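Local coordinates for protein citrate lyase (Yersinia pestis, PDB 3QLL) that probably acts as a magnesium-dependent lyase related to the beta subunit of citrate lyase, at residues A122-G127 with R149-A154; D192-A195 with A200-W203. One frame throughout, in Å; residues are numbered along the deposited sequence.

Interaction 1: residues A122-G127 with R149-A154; sequences ALLECG and RLMMFA
G127 and A154 bring the two backbones closest, their CA atoms 6.6 Å apart, at the tails of two neighbouring helices. Segment 122-127 is the last turn of helix 114-125 and its exit: C126 N still bonds to A122 O at 3.1 Å, and the chain then swings into G127, whose positive phi of 84° suits glycine. In 149-154 the helix ends at L150, and the chain runs on as a loop to A154, the last modelled residue before a short gap. No hydrogen bond joins the two segments.

L124 makes the largest single contribution. With chi1 at -63°, CG lies beside the backbone N and opposite the carbonyl carbon, and the side chain so turned offers its CD2 branch to the other helix end. There CD2 meets the carbonyl oxygen of L150 at 3.4 Å, with a C-O...CD2 angle of about 123°. The same methyl lies 4.3 Å from CG of the selenomethionine M151, the apolar part of the contact. M151 is buried and also packs on L129, whereas L124 remains largely exposed. Farther along, the CB methyl of A154 faces the other segment and lies 4.4 Å from G127 O, a loose van der Waals approach. Elsewhere around the segment, A122, L123 and C126 also pack on I91 of helix 83-91.

Few atoms meet here, so this is light surface packing between helix ends. Helix 114-125 precedes barrel strand 132-135 and helix 141-150 follows it, an adjacent pair in the outer helical layer of a (beta/alpha)8 TIM barrel. The helices finish at the end of the barrel where the strands begin, remote from the predicted substrate and magnesium sites.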
loop_
_atom_site.group_PDB
_atom_site.type_symbol
_atom_site.label_atom_id
_atom_site.label_comp_id
_atom_site.label_asym_id
_atom_site.label_seq_id
_atom_site.Cartn_x
_atom_site.Cartn_y
_atom_site.Cartn_z
ATOM N N ALA A 122 -8.731 -3.661 38.233
ATOM C CA ALA A 122 -9.904 -2.977 38.756
ATOM C C ALA A 122 -11.188 -3.439 38.047
ATOM O O ALA A 122 -12.173 -3.763 38.714
ATOM C CB ALA A 122 -9.731 -1.470 38.646
ATOM N N LEU A 123 -11.142 -3.550 36.717
ATOM C CA LEU A 123 -12.290 -4.020 35.943
ATOM C C LEU A 123 -12.758 -5.415 36.368
ATOM O O LEU A 123 -13.947 -5.633 36.615
ATOM C CB LEU A 123 -11.977 -4.015 34.429
ATOM C CG LEU A 123 -12.054 -2.652 33.734
ATOM C CD1 LEU A 123 -11.746 -2.748 32.249
ATOM C CD2 LEU A 123 -13.406 -1.968 33.986
ATOM N N LEU A 124 -11.812 -6.334 36.525
ATOM C CA LEU A 124 -12.145 -7.714 36.824
ATOM C C LEU A 124 -12.681 -7.898 38.247
ATOM O O LEU A 124 -13.421 -8.849 38.518
ATOM C CB LEU A 124 -10.926 -8.602 36.593
ATOM C CG LEU A 124 -10.455 -8.617 35.140
ATOM C CD1 LEU A 124 -9.107 -9.322 35.065
ATOM C CD2 LEU A 124 -11.484 -9.285 34.243
ATOM N N GLU A 125 -12.334 -6.965 39.133
ATOM C CA GLU A 125 -12.760 -7.014 40.530
ATOM C C GLU A 125 -14.178 -6.475 40.743
ATOM O O GLU A 125 -15.043 -7.193 41.248
ATOM C CB GLU A 125 -11.789 -6.222 41.414
ATOM C CG GLU A 125 -12.118 -6.302 42.902
ATOM C CD GLU A 125 -11.056 -7.038 43.694
ATOM O OE1 GLU A 125 -10.162 -7.646 43.062
ATOM O OE2 GLU A 125 -11.124 -7.035 44.943
ATOM N N CYS A 126 -14.385 -5.196 40.430
ATOM C CA CYS A 126 -15.657 -4.540 40.745
ATOM C C CYS A 126 -16.772 -4.933 39.779
ATOM O O CYS A 126 -17.822 -4.289 39.745
ATOM C CB CYS A 126 -15.481 -3.018 40.818
ATOM S SG CYS A 126 -16.768 -2.105 41.727
ATOM N N GLY A 127 -16.530 -5.962 38.964
ATOM C CA GLY A 127 -17.626 -6.637 38.293
ATOM C C GLY A 127 -18.115 -6.023 36.992
ATOM O O GLY A 127 -18.643 -6.733 36.132
ATOM N N ARG A 149 -9.986 -13.480 26.478
ATOM C CA ARG A 149 -9.971 -14.504 27.541
ATOM C C ARG A 149 -10.121 -13.902 28.950
ATOM O O ARG A 149 -10.781 -14.481 29.803
ATOM C CB ARG A 149 -8.695 -15.363 27.471
ATOM C CG ARG A 149 -8.604 -16.303 26.282
ATOM C CD ARG A 149 -7.138 -16.523 25.945
ATOM N NE ARG A 149 -6.964 -17.324 24.750
ATOM C CZ ARG A 149 -5.844 -17.350 24.036
ATOM N NH1 ARG A 149 -4.797 -16.612 24.406
ATOM N NH2 ARG A 149 -5.774 -18.115 22.952
ATOM N N LEU A 150 -9.508 -12.748 29.191
ATOM C CA LEU A 150 -9.645 -12.114 30.490
ATOM C C LEU A 150 -11.078 -11.773 30.836
ATOM O O LEU A 150 -11.480 -11.883 31.990
ATOM C CB LEU A 150 -8.798 -10.846 30.565
ATOM C CG LEU A 150 -7.316 -11.192 30.717
ATOM C CD1 LEU A 150 -6.493 -9.910 30.685
ATOM C CD2 LEU A 150 -7.066 -12.065 31.970
HETATM N N MSE A 151 -11.859 -11.405 29.839
HETATM C CA MSE A 151 -13.234 -11.032 30.087
HETATM C C MSE A 151 -14.285 -12.073 29.710
HETATM O O MSE A 151 -15.479 -11.762 29.665
HETATM C CB MSE A 151 -13.509 -9.697 29.428
HETATM C CG MSE A 151 -12.842 -8.586 30.194
HETATM SE SE MSE A 151 -13.131 -6.982 29.266
HETATM C CE MSE A 151 -12.451 -7.570 27.545
HETATM N N MSE A 152 -13.844 -13.305 29.465
HETATM C CA MSE A 152 -14.757 -14.397 29.135
HETATM C C MSE A 152 -15.678 -14.671 30.331
HETATM O O MSE A 152 -16.857 -14.994 30.154
HETATM C CB MSE A 152 -13.991 -15.656 28.723
ATOM N N PHE A 153 -15.127 -14.587 31.544
ATOM C CA PHE A 153 -15.954 -14.525 32.750
ATOM C C PHE A 153 -16.264 -13.070 33.108
ATOM O O PHE A 153 -15.461 -12.180 32.816
ATOM C CB PHE A 153 -15.258 -15.227 33.908
ATOM N N ALA A 154 -17.408 -12.845 33.751
ATOM C CA ALA A 154 -17.994 -11.506 33.901
ATOM C C ALA A 154 -18.384 -10.891 32.550
ATOM O O ALA A 154 -18.718 -11.598 31.598
ATOM C CB ALA A 154 -17.045 -10.568 34.657
#

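Interaction 2: residues D192-A195 with A200-W203; sequences DMAA and ASTW
The CB methyl of A194 lies over the face of the flat peptide that links A200 to S201. It stands 3.6 Å from A200 O and 3.7 Å from A200 C. The C-O...CB angle is about 89°, so the methyl does not approach the oxygen head-on. S201 adds a second touch from the same side of this peptide plane as the methyl: chi1 of -74° sets OG next to its own backbone N, placing the hydroxyl oxygen 3.8 Å from A194 CB. One small, buried methyl thus meets a carbonyl and a hydroxyl by van der Waals contact, without any hydrogen bond between the segments. The small side chain is consistent with the close approach of the backbones, A194 CA to S201 CA 5.4 Å.

The neighbouring residues face elsewhere. D192 CB points away from the loop; D192 is a predicted magnesium ligand, and its OD2 lies close to OE1 of E165, also predicted, consistent with a metal between the two acids. A200 takes part in backbone hydrogen bonds with a second subunit and packs on D247 of that subunit.

Helix 190-197 follows barrel strand 183-188. The loop residues 200-203 lead from this helix into helix 203-220, which returns toward strand 224-226. The connection lies back against the short helix at this contact, while M193 packs on L206 and W203 makes a cation-pi contact with R244 and an edge-to-face contact with F248 of helix 235-248.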
loop_
_atom_site.group_PDB
_atom_site.type_symbol
_atom_site.label_atom_id
_atom_site.label_comp_id
_atom_site.label_asym_id
_atom_site.label_seq_id
_atom_site.Cartn_x
_atom_site.Cartn_y
_atom_site.Cartn_z
ATOM N N ASP A 192 -0.476 9.018 16.376
ATOM C CA ASP A 192 0.627 8.113 16.754
ATOM C C ASP A 192 1.289 7.417 15.564
ATOM O O ASP A 192 2.517 7.239 15.536
ATOM C CB ASP A 192 0.154 7.094 17.789
ATOM C CG ASP A 192 0.078 7.693 19.195
ATOM O OD1 ASP A 192 0.981 8.478 19.545
ATOM O OD2 ASP A 192 -0.888 7.413 19.944
HETATM N N MSE A 193 0.469 7.049 14.580
HETATM C CA MSE A 193 0.922 6.429 13.326
HETATM C C MSE A 193 1.914 7.355 12.587
HETATM O O MSE A 193 3.021 6.944 12.251
HETATM C CB MSE A 193 -0.287 6.094 12.431
HETATM C CG MSE A 193 0.072 5.314 11.118
HETATM SE SE MSE A 193 0.751 3.541 11.685
HETATM C CE MSE A 193 -0.996 2.655 12.033
ATOM N N ALA A 194 1.527 8.622 12.402
ATOM C CA ALA A 194 2.420 9.626 11.796
ATOM C C ALA A 194 3.707 9.795 12.602
ATOM O O ALA A 194 4.807 9.796 12.034
ATOM C CB ALA A 194 1.691 10.988 11.665
ATOM N N ALA A 195 3.574 9.833 13.923
ATOM C CA ALA A 195 4.737 10.005 14.780
ATOM C C ALA A 195 5.644 8.779 14.735
ATOM O O ALA A 195 6.839 8.922 14.682
ATOM C CB ALA A 195 4.300 10.306 16.240
ATOM N N ALA A 200 4.148 13.475 8.622
ATOM C CA ALA A 200 3.120 14.460 8.995
ATOM C C ALA A 200 1.762 13.771 9.167
ATOM O O ALA A 200 1.528 12.733 8.575
ATOM C CB ALA A 200 3.031 15.589 7.932
ATOM N N SER A 201 0.888 14.356 9.980
ATOM C CA SER A 201 -0.470 13.861 10.250
ATOM C C SER A 201 -1.468 14.005 9.101
ATOM O O SER A 201 -2.623 13.569 9.211
ATOM C CB SER A 201 -1.043 14.533 11.496
ATOM O OG SER A 201 -0.457 14.023 12.653
ATOM N N THR A 202 -1.084 14.741 8.070
ATOM C CA THR A 202 -1.954 14.961 6.927
ATOM C C THR A 202 -2.348 13.658 6.182
ATOM O O THR A 202 -1.748 12.594 6.387
ATOM C CB THR A 202 -1.350 15.943 5.970
ATOM O OG1 THR A 202 -0.044 15.510 5.572
ATOM C CG2 THR A 202 -1.301 17.333 6.690
ATOM N N TRP A 203 -3.475 13.741 5.474
ATOM C CA TRP A 203 -4.049 12.638 4.706
ATOM C C TRP A 203 -3.061 11.769 3.876
ATOM O O TRP A 203 -3.074 10.538 3.984
ATOM C CB TRP A 203 -5.177 13.130 3.796
ATOM C CG TRP A 203 -5.950 11.959 3.230
ATOM C CD1 TRP A 203 -5.749 11.336 2.017
ATOM C CD2 TRP A 203 -7.038 11.254 3.867
ATOM N NE1 TRP A 203 -6.654 10.299 1.865
ATOM C CE2 TRP A 203 -7.449 10.223 2.978
ATOM C CE3 TRP A 203 -7.719 11.407 5.080
ATOM C CZ2 TRP A 203 -8.513 9.354 3.270
ATOM C CZ3 TRP A 203 -8.782 10.513 5.387
ATOM C CH2 TRP A 203 -9.164 9.514 4.479
#

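How the interactions relate
Interaction 1 is a surface contact and interaction 2 a partly buried one; they lie on opposite sides of the chain's centre, their own centres 34 Å apart, and share no helix or strand. Interaction 1 joins the tails of two successive barrel helices, separated in sequence by a whole strand, through a branched apolar side chain. Interaction 2 is local, setting one loop against the short helix just before it through a single methyl. Neither uses a hydrogen bond between its segments. Their surroundings differ more: 122-127/149-154 touches no other subunit, whereas 192-195/200-203 includes a predicted magnesium ligand and reaches a second subunit.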